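PDB 5SWC: carbonic anhydrase from Synechocystis sp., which catalyses the reversible, zinc-dependent hydration of carbon dioxide to hydrogencarbonate and supplies CO2 to RuBisCO inside the carboxysome. Local coordinates for residues 34-45 with 69-77; 116-127 with 163-174. All coordinates share one frame; numbering follows the deposited sequence.

Interaction 1: 34-45 with 69-77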
loop_
_atom_site.group_PDB
_atom_site.type_symbol
_atom_site.label_atom_id
_atom_site.label_comp_id
_atom_site.label_asym_id
_atom_site.label_seq_id
_atom_site.Cartn_x
_atom_site.Cartn_y
_atom_site.Cartn_z
ATOM N N TYR A 34 -3.139 -44.705 -11.909
ATOM C CA TYR A 34 -2.572 -43.733 -12.841
ATOM C C TYR A 34 -1.079 -43.514 -12.682
ATOM O O TYR A 34 -0.368 -43.459 -13.687
ATOM C CB TYR A 34 -3.274 -42.405 -12.666
ATOM C CG TYR A 34 -3.028 -41.417 -13.762
ATOM C CD1 TYR A 34 -1.939 -40.589 -13.751
ATOM C CD2 TYR A 34 -3.903 -41.357 -14.822
ATOM C CE1 TYR A 34 -1.722 -39.673 -14.780
ATOM C CE2 TYR A 34 -3.712 -40.437 -15.845
ATOM C CZ TYR A 34 -2.611 -39.621 -15.818
ATOM O OH TYR A 34 -2.433 -38.694 -16.848
ATOM N N PHE A 35 -0.586 -43.398 -11.459
ATOM C CA PHE A 35 0.838 -43.190 -11.238
ATOM C C PHE A 35 1.622 -44.347 -11.833
ATOM O O PHE A 35 2.618 -44.156 -12.490
ATOM C CB PHE A 35 1.138 -43.046 -9.749
ATOM C CG PHE A 35 2.604 -42.948 -9.456
ATOM C CD1 PHE A 35 3.272 -41.770 -9.653
ATOM C CD2 PHE A 35 3.297 -44.037 -9.039
ATOM C CE1 PHE A 35 4.647 -41.687 -9.397
ATOM C CE2 PHE A 35 4.668 -43.961 -8.790
ATOM C CZ PHE A 35 5.311 -42.771 -8.974
ATOM N N SER A 36 1.180 -45.572 -11.613
ATOM C CA SER A 36 1.882 -46.719 -12.190
ATOM C C SER A 36 1.961 -46.705 -13.738
ATOM O O SER A 36 3.030 -46.914 -14.352
ATOM C CB SER A 36 1.206 -47.970 -11.710
ATOM O OG SER A 36 1.868 -49.089 -12.245
ATOM N N SER A 37 0.861 -46.377 -14.388
ATOM C CA SER A 37 0.850 -46.381 -15.833
ATOM C C SER A 37 1.589 -45.189 -16.409
ATOM O O SER A 37 1.970 -45.224 -17.569
ATOM C CB SER A 37 -0.566 -46.489 -16.400
ATOM O OG SER A 37 -1.359 -45.505 -15.808
ATOM N N HIS A 38 1.890 -44.191 -15.573
ATOM C CA HIS A 38 2.611 -42.989 -15.996
ATOM C C HIS A 38 3.897 -42.843 -15.229
ATOM O O HIS A 38 4.420 -41.749 -15.062
ATOM C CB HIS A 38 1.722 -41.751 -15.788
ATOM C CG HIS A 38 0.518 -41.746 -16.658
ATOM N ND1 HIS A 38 -0.560 -42.584 -16.459
ATOM C CD2 HIS A 38 0.230 -41.006 -17.752
ATOM C CE1 HIS A 38 -1.459 -42.369 -17.408
ATOM N NE2 HIS A 38 -1.008 -41.402 -18.193
ATOM N N ARG A 39 4.448 -43.955 -14.790
ATOM C CA ARG A 39 5.623 -43.931 -13.940
ATOM C C ARG A 39 6.820 -43.304 -14.639
ATOM O O ARG A 39 7.571 -42.552 -13.995
ATOM C CB ARG A 39 5.951 -45.337 -13.447
ATOM C CG ARG A 39 6.135 -46.375 -14.546
ATOM C CD ARG A 39 6.236 -47.767 -13.928
ATOM N NE ARG A 39 6.512 -48.835 -14.875
ATOM C CZ ARG A 39 5.581 -49.576 -15.477
ATOM N NH1 ARG A 39 4.283 -49.289 -15.322
ATOM N NH2 ARG A 39 5.938 -50.548 -16.297
ATOM N N ASP A 40 6.989 -43.561 -15.936
ATOM C CA ASP A 40 8.146 -42.945 -16.643
ATOM C C ASP A 40 7.946 -41.441 -16.751
ATOM O O ASP A 40 8.894 -40.664 -16.585
ATOM C CB ASP A 40 8.312 -43.517 -18.051
ATOM C CG ASP A 40 8.818 -44.946 -18.072
ATOM O OD1 ASP A 40 9.212 -45.485 -17.006
ATOM O OD2 ASP A 40 8.821 -45.509 -19.196
ATOM N N LEU A 41 6.725 -41.021 -17.044
ATOM C CA LEU A 41 6.419 -39.595 -17.134
ATOM C C LEU A 41 6.715 -38.883 -15.829
ATOM O O LEU A 41 7.359 -37.842 -15.812
ATOM C CB LEU A 41 4.957 -39.384 -17.542
ATOM C CG LEU A 41 4.490 -37.938 -17.585
ATOM C CD1 LEU A 41 5.295 -37.125 -18.593
ATOM C CD2 LEU A 41 3.017 -37.848 -17.862
ATOM N N PHE A 42 6.295 -39.449 -14.712
ATOM C CA PHE A 42 6.520 -38.780 -13.429
ATOM C C PHE A 42 7.998 -38.770 -13.095
ATOM O O PHE A 42 8.451 -37.773 -12.516
ATOM C CB PHE A 42 5.693 -39.440 -12.304
ATOM C CG PHE A 42 4.253 -38.995 -12.290
ATOM C CD1 PHE A 42 3.925 -37.730 -11.847
ATOM C CD2 PHE A 42 3.234 -39.813 -12.728
ATOM C CE1 PHE A 42 2.613 -37.314 -11.856
ATOM C CE2 PHE A 42 1.905 -39.353 -12.706
ATOM C CZ PHE A 42 1.642 -38.112 -12.273
ATOM N N GLU A 43 8.754 -39.812 -13.452
ATOM C CA GLU A 43 10.208 -39.794 -13.259
ATOM C C GLU A 43 10.822 -38.661 -14.081
ATOM O O GLU A 43 11.651 -37.890 -13.562
ATOM C CB GLU A 43 10.839 -41.141 -13.591
ATOM C CG GLU A 43 12.298 -41.240 -13.073
ATOM C CD GLU A 43 13.333 -40.553 -13.946
ATOM O OE1 GLU A 43 13.052 -40.401 -15.153
ATOM O OE2 GLU A 43 14.446 -40.201 -13.436
ATOM N N GLN A 44 10.409 -38.513 -15.329
ATOM C CA GLN A 44 10.937 -37.456 -16.168
ATOM C C GLN A 44 10.602 -36.098 -15.571
ATOM O O GLN A 44 11.466 -35.207 -15.468
ATOM C CB GLN A 44 10.310 -37.590 -17.559
ATOM C CG GLN A 44 10.528 -36.449 -18.550
ATOM C CD GLN A 44 9.542 -36.536 -19.735
ATOM O OE1 GLN A 44 9.319 -37.620 -20.304
ATOM N NE2 GLN A 44 8.935 -35.397 -20.087
ATOM N N LEU A 45 9.345 -35.931 -15.191
ATOM C CA LEU A 45 8.880 -34.656 -14.640
ATOM C C LEU A 45 9.588 -34.303 -13.348
ATOM O O LEU A 45 9.707 -33.122 -13.064
ATOM C CB LEU A 45 7.385 -34.697 -14.419
ATOM C CG LEU A 45 6.543 -34.685 -15.665
ATOM C CD1 LEU A 45 5.072 -34.864 -15.284
ATOM C CD2 LEU A 45 6.768 -33.446 -16.504
ATOM N N THR A 69 -9.599 -29.999 -20.763
ATOM C CA THR A 69 -8.709 -30.020 -21.929
ATOM C C THR A 69 -8.011 -31.360 -22.162
ATOM O O THR A 69 -7.207 -31.487 -23.088
ATOM C CB THR A 69 -7.603 -28.968 -21.803
ATOM O OG1 THR A 69 -6.792 -29.209 -20.638
ATOM C CG2 THR A 69 -8.226 -27.567 -21.753
ATOM N N GLN A 70 -8.369 -32.367 -21.363
ATOM C CA GLN A 70 -7.718 -33.692 -21.444
ATOM C C GLN A 70 -6.184 -33.575 -21.540
ATOM O O GLN A 70 -5.523 -34.205 -22.364
ATOM C CB GLN A 70 -8.316 -34.530 -22.593
ATOM C CG GLN A 70 -9.774 -34.876 -22.360
ATOM C CD GLN A 70 -9.939 -35.871 -21.252
ATOM O OE1 GLN A 70 -9.628 -37.051 -21.444
ATOM N NE2 GLN A 70 -10.433 -35.427 -20.100
ATOM N N SER A 71 -5.668 -32.740 -20.639
ATOM C CA SER A 71 -4.248 -32.479 -20.572
ATOM C C SER A 71 -3.545 -33.520 -19.747
ATOM O O SER A 71 -4.141 -34.143 -18.872
ATOM C CB SER A 71 -3.957 -31.122 -19.985
ATOM O OG SER A 71 -4.249 -30.093 -20.898
ATOM N N GLU A 72 -2.276 -33.723 -20.071
ATOM C CA GLU A 72 -1.395 -34.565 -19.301
ATOM C C GLU A 72 -0.761 -33.736 -18.170
ATOM O O GLU A 72 -0.568 -32.549 -18.292
ATOM C CB GLU A 72 -0.300 -35.121 -20.223
ATOM C CG GLU A 72 0.620 -36.116 -19.566
ATOM C CD GLU A 72 -0.128 -37.309 -19.037
ATOM O OE1 GLU A 72 -0.512 -37.281 -17.829
ATOM O OE2 GLU A 72 -0.324 -38.255 -19.856
ATOM N N VAL A 73 -0.372 -34.412 -17.111
ATOM C CA VAL A 73 0.418 -33.780 -16.094
ATOM C C VAL A 73 1.682 -33.214 -16.753
ATOM O O VAL A 73 2.324 -33.860 -17.587
ATOM C CB VAL A 73 0.796 -34.823 -15.040
ATOM C CG1 VAL A 73 1.531 -34.196 -13.921
ATOM C CG2 VAL A 73 -0.466 -35.518 -14.501
ATOM N N GLY A 74 2.012 -31.976 -16.371
ATOM C CA GLY A 74 3.139 -31.280 -16.940
ATOM C C GLY A 74 2.752 -30.265 -18.000
ATOM O O GLY A 74 3.575 -29.464 -18.426
ATOM N N ASP A 75 1.519 -30.301 -18.465
ATOM C CA ASP A 75 1.114 -29.439 -19.571
ATOM C C ASP A 75 0.694 -28.032 -19.159
ATOM O O ASP A 75 0.978 -27.082 -19.901
ATOM C CB ASP A 75 -0.057 -30.075 -20.336
ATOM C CG ASP A 75 0.320 -31.291 -21.181
ATOM O OD1 ASP A 75 1.503 -31.656 -21.322
ATOM O OD2 ASP A 75 -0.648 -31.877 -21.761
ATOM N N LEU A 76 -0.055 -27.906 -18.060
ATOM C CA LEU A 76 -0.708 -26.632 -17.695
ATOM C C LEU A 76 -0.164 -26.124 -16.390
ATOM O O LEU A 76 -0.275 -26.801 -15.354
ATOM C CB LEU A 76 -2.218 -26.826 -17.523
ATOM C CG LEU A 76 -2.995 -27.404 -18.719
ATOM C CD1 LEU A 76 -4.486 -27.358 -18.391
ATOM C CD2 LEU A 76 -2.716 -26.655 -20.000
ATOM N N PHE A 77 0.402 -24.922 -16.426
ATOM C CA PHE A 77 0.783 -24.198 -15.196
ATOM C C PHE A 77 -0.450 -23.378 -14.846
ATOM O O PHE A 77 -0.933 -22.623 -15.698
ATOM C CB PHE A 77 1.984 -23.320 -15.495
ATOM C CG PHE A 77 2.533 -22.574 -14.321
ATOM C CD1 PHE A 77 3.582 -23.080 -13.579
ATOM C CD2 PHE A 77 2.042 -21.312 -13.987
ATOM C CE1 PHE A 77 4.103 -22.353 -12.506
ATOM C CE2 PHE A 77 2.614 -20.577 -12.897
ATOM C CZ PHE A 77 3.615 -21.104 -12.207
#
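Glu72 makes the polar contact between residues 69-77 and the two short helices of residues 34-45, receiving the hydroxyl of Tyr34. Its CG is anti to the backbone N (chi1 -175°) and the chain bends at chi2 (59°), bringing the carboxylate round to two donors. Tyr34 OH binds Glu72 OE1 at 2.6 Å on the syn side, while Val73 N reaches the same Glu72 oxygen at 3.0 Å on the anti side, so this one atom is gripped twice. Glu72 OE2 lies at the edge of the His38 ring, 3.5 Å from His38 CD2, and Leu41 CD2 presses on Glu72 CD at 3.4 Å. Behind this group His38 covers one face of the Tyr34 ring, and its ND1 is bonded to Tyr34 O, which helps to hold the His38 ring over that of Tyr34. Val73 follows: its CG1 touches Phe42 CE1 at 3.9 Å and Leu45 CD1 equally closely, and its CG2 meets Phe42 CZ at 4.0 Å. Gly74 then passes beneath Leu45, whose CD2 is 4.2 Å from Gly74 CA; a side chain here would crowd that methyl, and the positive phi independently calls for glycine. Residues 72-75 form a type II beta turn with glycine in its third position. The arrangement packs the N-terminal helical arm of this beta-class carbonic anhydrase against the turn that leads into strand 76-81.

Interaction 2: 116-127 with 163-174; sequences GHSHCGAMKGLL and EDLIEVAVAENI. With ZN (zinc ion), chain G; FMT (formic acid), chain O.
The zinc-bearing loop of the beta-carbonic anhydrase site, together with the helix after it, rests on helix 163-174, with Val170 packed under the backbone of His117. His117 NE2 (2.1 Å) and Cys120 SG (2.3 Å) bind the zinc; Cys58 and a water, which donates to a formic acid molecule probably from the crystallisation liquor, complete the site. The two methyls of Val170 straddle the peptide oxygen of His117, CG1 and CG2 each 3.4 Å from His117 O, an oxygen buried here with no polar partner. Ile174 CD1 closes on the backbone N of Gly116 at 3.6 Å, where the strand has no side chain to obstruct it. From helix 121-126, which crosses the second helix at 109°, Met123 enters with a chain bent at chi2 (-54°) and again at chi3. The bends lay SD against Asn173 CB at 3.4 Å and bring CE to within 3.6 Å of Asn173 CG, while Met123 CG leans on Val170 CG2. With an alanine at Met123, a gap would probably open beside Val170 CG2, and the Asn173 amide would lose its thioether cover. Farther along, Leu127 CD1 fits against Ile166 CG1 at 3.7 Å, and both Leu127 methyls lie against Leu165 CG. At the outer margin Glu163 OE1 approaches the edge of the His119 ring. Helix 163-174 is thus sandwiched among its neighbours: Val170 and Ile174 also touch Ile202 of strand 197-204, Leu165 packs on Val153 of helix 147-156, and the Asn173 amide bonds to Thr146 and Gly83.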
loop_
_atom_site.group_PDB
_atom_site.type_symbol
_atom_site.label_atom_id
_atom_site.label_comp_id
_atom_site.label_asym_id
_atom_site.label_seq_id
_atom_site.Cartn_x
_atom_site.Cartn_y
_atom_site.Cartn_z
ATOM N N GLY A 116 -12.941 -18.139 -17.739
ATOM C CA GLY A 116 -14.081 -17.965 -16.860
ATOM C C GLY A 116 -15.072 -19.083 -17.073
ATOM O O GLY A 116 -14.854 -19.952 -17.874
ATOM N N HIS A 117 -16.164 -19.037 -16.341
ATOM C CA HIS A 117 -17.147 -20.106 -16.441
ATOM C C HIS A 117 -18.536 -19.656 -16.039
ATOM O O HIS A 117 -18.716 -18.700 -15.274
ATOM C CB HIS A 117 -16.713 -21.298 -15.553
ATOM C CG HIS A 117 -16.831 -20.982 -14.096
ATOM N ND1 HIS A 117 -18.002 -21.210 -13.409
ATOM C CD2 HIS A 117 -16.023 -20.286 -13.253
ATOM C CE1 HIS A 117 -17.888 -20.731 -12.182
ATOM N NE2 HIS A 117 -16.695 -20.142 -12.050
ATOM N N SER A 118 -19.515 -20.404 -16.502
ATOM C CA SER A 118 -20.915 -20.091 -16.243
ATOM C C SER A 118 -21.212 -20.201 -14.757
ATOM O O SER A 118 -20.647 -21.046 -14.033
ATOM C CB SER A 118 -21.822 -20.938 -17.081
ATOM O OG SER A 118 -21.607 -22.319 -16.828
ATOM N N HIS A 119 -22.128 -19.356 -14.298
ATOM C CA HIS A 119 -22.626 -19.408 -12.908
ATOM C C HIS A 119 -21.581 -19.048 -11.862
ATOM O O HIS A 119 -21.612 -19.571 -10.741
ATOM C CB HIS A 119 -23.255 -20.750 -12.599
ATOM C CG HIS A 119 -24.295 -21.167 -13.576
ATOM N ND1 HIS A 119 -25.466 -20.463 -13.731
ATOM C CD2 HIS A 119 -24.381 -22.244 -14.390
ATOM C CE1 HIS A 119 -26.232 -21.084 -14.617
ATOM N NE2 HIS A 119 -25.613 -22.181 -15.004
ATOM N N CYS A 120 -20.622 -18.230 -12.254
ATOM C CA CYS A 120 -19.525 -17.894 -11.369
ATOM C C CYS A 120 -19.985 -17.096 -10.161
ATOM O O CYS A 120 -20.578 -16.024 -10.281
ATOM C CB CYS A 120 -18.453 -17.133 -12.147
ATOM S SG CYS A 120 -16.954 -16.736 -11.186
ATOM N N GLY A 121 -19.594 -17.566 -8.994
ATOM C CA GLY A 121 -19.970 -16.931 -7.733
ATOM C C GLY A 121 -19.355 -15.549 -7.575
ATOM O O GLY A 121 -20.020 -14.639 -7.027
ATOM N N ALA A 122 -18.144 -15.335 -8.054
ATOM C CA ALA A 122 -17.516 -14.026 -7.994
ATOM C C ALA A 122 -18.285 -13.007 -8.803
ATOM O O ALA A 122 -18.417 -11.838 -8.431
ATOM C CB ALA A 122 -16.081 -14.128 -8.473
ATOM N N MET A 123 -18.859 -13.460 -9.912
ATOM C CA MET A 123 -19.604 -12.575 -10.768
ATOM C C MET A 123 -20.981 -12.248 -10.182
ATOM O O MET A 123 -21.448 -11.137 -10.275
ATOM C CB MET A 123 -19.702 -13.171 -12.176
ATOM C CG MET A 123 -18.349 -13.216 -12.871
ATOM S SD MET A 123 -17.450 -11.652 -12.963
ATOM C CE MET A 123 -16.338 -11.759 -11.609
ATOM N N LYS A 124 -21.626 -13.224 -9.556
ATOM C CA LYS A 124 -22.841 -12.949 -8.805
ATOM C C LYS A 124 -22.586 -11.886 -7.726
ATOM O O LYS A 124 -23.367 -10.947 -7.545
ATOM C CB LYS A 124 -23.387 -14.234 -8.201
ATOM C CG LYS A 124 -23.854 -15.239 -9.258
ATOM C CD LYS A 124 -24.394 -16.497 -8.551
ATOM C CE LYS A 124 -24.778 -17.555 -9.534
ATOM N NZ LYS A 124 -25.465 -18.672 -8.819
ATOM N N GLY A 125 -21.453 -12.030 -7.057
ATOM C CA GLY A 125 -21.036 -11.073 -6.042
ATOM C C GLY A 125 -20.823 -9.675 -6.605
ATOM O O GLY A 125 -21.245 -8.677 -6.025
ATOM N N LEU A 126 -20.114 -9.622 -7.725
ATOM C CA LEU A 126 -19.840 -8.345 -8.382
ATOM C C LEU A 126 -21.096 -7.536 -8.683
ATOM O O LEU A 126 -21.099 -6.332 -8.581
ATOM C CB LEU A 126 -19.068 -8.628 -9.676
ATOM C CG LEU A 126 -18.548 -7.393 -10.378
ATOM C CD1 LEU A 126 -17.447 -6.726 -9.570
ATOM C CD2 LEU A 126 -18.054 -7.772 -11.782
ATOM N N LEU A 127 -22.169 -8.252 -9.056
ATOM C CA LEU A 127 -23.430 -7.629 -9.387
ATOM C C LEU A 127 -24.257 -7.231 -8.153
ATOM O O LEU A 127 -25.288 -6.578 -8.276
ATOM C CB LEU A 127 -24.221 -8.576 -10.290
ATOM C CG LEU A 127 -23.615 -8.870 -11.666
ATOM C CD1 LEU A 127 -24.293 -10.054 -12.376
ATOM C CD2 LEU A 127 -23.660 -7.662 -12.552
ATOM N N GLU A 163 -30.098 -14.357 -15.043
ATOM C CA GLU A 163 -29.059 -15.205 -15.600
ATOM C C GLU A 163 -28.406 -14.532 -16.793
ATOM O O GLU A 163 -27.208 -14.648 -16.974
ATOM C CB GLU A 163 -29.607 -16.563 -16.014
ATOM C CG GLU A 163 -29.837 -17.490 -14.870
ATOM C CD GLU A 163 -30.234 -18.877 -15.350
ATOM O OE1 GLU A 163 -29.762 -19.878 -14.751
ATOM O OE2 GLU A 163 -31.014 -18.956 -16.332
ATOM N N ASP A 164 -29.187 -13.779 -17.575
ATOM C CA ASP A 164 -28.633 -13.054 -18.722
ATOM C C ASP A 164 -27.570 -12.060 -18.289
ATOM O O ASP A 164 -26.513 -11.914 -18.918
ATOM C CB ASP A 164 -29.745 -12.273 -19.439
ATOM C CG ASP A 164 -30.739 -13.159 -20.160
ATOM O OD1 ASP A 164 -30.373 -14.288 -20.541
ATOM O OD2 ASP A 164 -31.893 -12.703 -20.350
ATOM N N LEU A 165 -27.817 -11.374 -17.184
ATOM C CA LEU A 165 -26.846 -10.424 -16.675
ATOM C C LEU A 165 -25.586 -11.099 -16.144
ATOM O O LEU A 165 -24.489 -10.662 -16.396
ATOM C CB LEU A 165 -27.529 -9.583 -15.593
ATOM C CG LEU A 165 -26.681 -8.472 -15.003
ATOM C CD1 LEU A 165 -26.221 -7.497 -16.096
ATOM C CD2 LEU A 165 -27.484 -7.738 -13.934
ATOM N N ILE A 166 -25.752 -12.216 -15.450
ATOM C CA ILE A 166 -24.599 -12.952 -14.938
ATOM C C ILE A 166 -23.744 -13.457 -16.099
ATOM O O ILE A 166 -22.525 -13.398 -16.058
ATOM C CB ILE A 166 -25.031 -14.091 -14.022
ATOM C CG1 ILE A 166 -25.658 -13.504 -12.749
ATOM C CG2 ILE A 166 -23.828 -14.990 -13.676
ATOM C CD1 ILE A 166 -26.510 -14.457 -11.971
ATOM N N GLU A 167 -24.407 -13.929 -17.146
ATOM C CA GLU A 167 -23.689 -14.436 -18.337
ATOM C C GLU A 167 -22.844 -13.346 -18.979
ATOM O O GLU A 167 -21.654 -13.553 -19.306
ATOM C CB GLU A 167 -24.728 -14.982 -19.316
ATOM C CG GLU A 167 -24.234 -15.520 -20.633
ATOM C CD GLU A 167 -25.393 -16.142 -21.450
ATOM O OE1 GLU A 167 -25.675 -17.335 -21.241
ATOM O OE2 GLU A 167 -26.040 -15.447 -22.268
ATOM N N VAL A 168 -23.391 -12.138 -19.116
ATOM C CA VAL A 168 -22.603 -11.049 -19.686
ATOM C C VAL A 168 -21.457 -10.667 -18.748
ATOM O O VAL A 168 -20.347 -10.399 -19.190
ATOM C CB VAL A 168 -23.507 -9.830 -19.975
ATOM C CG1 VAL A 168 -22.713 -8.600 -20.211
ATOM C CG2 VAL A 168 -24.384 -10.142 -21.173
ATOM N N ALA A 169 -21.682 -10.670 -17.441
ATOM C CA ALA A 169 -20.596 -10.374 -16.491
ATOM C C ALA A 169 -19.488 -11.390 -16.591
ATOM O O ALA A 169 -18.304 -10.979 -16.531
ATOM C CB ALA A 169 -21.115 -10.334 -15.053
ATOM N N VAL A 170 -19.814 -12.690 -16.708
ATOM C CA VAL A 170 -18.771 -13.704 -16.863
ATOM C C VAL A 170 -17.901 -13.381 -18.097
ATOM O O VAL A 170 -16.657 -13.431 -18.053
ATOM C CB VAL A 170 -19.391 -15.084 -16.946
ATOM C CG1 VAL A 170 -18.395 -16.118 -17.473
ATOM C CG2 VAL A 170 -19.936 -15.507 -15.598
ATOM N N ALA A 171 -18.553 -13.058 -19.222
ATOM C CA ALA A 171 -17.828 -12.807 -20.472
ATOM C C ALA A 171 -16.988 -11.527 -20.383
ATOM O O ALA A 171 -15.796 -11.509 -20.730
ATOM C CB ALA A 171 -18.810 -12.730 -21.625
ATOM N N GLU A 172 -17.608 -10.443 -19.929
ATOM C CA GLU A 172 -16.914 -9.158 -19.819
ATOM C C GLU A 172 -15.772 -9.228 -18.798
ATOM O O GLU A 172 -14.734 -8.569 -18.962
ATOM C CB GLU A 172 -17.927 -8.050 -19.528
ATOM C CG GLU A 172 -18.841 -7.712 -20.692
ATOM C CD GLU A 172 -18.125 -7.103 -21.900
ATOM O OE1 GLU A 172 -16.952 -6.667 -21.820
ATOM O OE2 GLU A 172 -18.831 -7.018 -22.949
ATOM N N ASN A 173 -15.911 -10.055 -17.771
ATOM C CA ASN A 173 -14.841 -10.196 -16.797
ATOM C C ASN A 173 -13.586 -10.759 -17.448
ATOM O O ASN A 173 -12.481 -10.302 -17.120
ATOM C CB ASN A 173 -15.328 -11.082 -15.622
ATOM C CG ASN A 173 -14.296 -11.264 -14.567
ATOM O OD1 ASN A 173 -13.893 -10.308 -13.890
ATOM N ND2 ASN A 173 -13.904 -12.528 -14.344
ATOM N N ILE A 174 -13.725 -11.724 -18.327
ATOM C CA ILE A 174 -12.590 -12.291 -19.064
ATOM C C ILE A 174 -11.908 -11.172 -19.861
ATOM O O ILE A 174 -10.665 -11.049 -19.815
ATOM C CB ILE A 174 -13.044 -13.450 -19.953
ATOM C CG1 ILE A 174 -13.492 -14.627 -19.077
ATOM C CG2 ILE A 174 -11.959 -13.857 -20.933
ATOM C CD1 ILE A 174 -14.396 -15.555 -19.800
HETATM ZN ZN ZN G . -16.202 -18.819 -10.547
HETATM C C FMT O . -16.019 -18.554 -6.429
HETATM O O1 FMT O . -16.319 -19.710 -6.797
HETATM O O2 FMT O . -16.206 -17.589 -7.140
HETATM O O HOH W 1 -17.513 -19.533 -9.091
#

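Interactions 1 and 2 lie on opposite sides of the chain's centre, their own centres 33 Å apart and their nearest atoms about 11 Å apart, without touching. Both reach one sheet: residues 69-77 enter its edge strand 76-81, and residues 116-127 begin in strand 111-117, with strand 53-58 between them. Its last residue is Cys58, the zinc ligand that His117 and Cys120 join. The second subunit relates the two contacts more directly. Its Arg62 bonds to Leu45 O in interaction 1, whereas its Ser46 packs on His119 and its Gln49 bonds to the formic acid near the zinc in interaction 2. Residues just beyond its own 34-45 thus reach this active site, probably reciprocally.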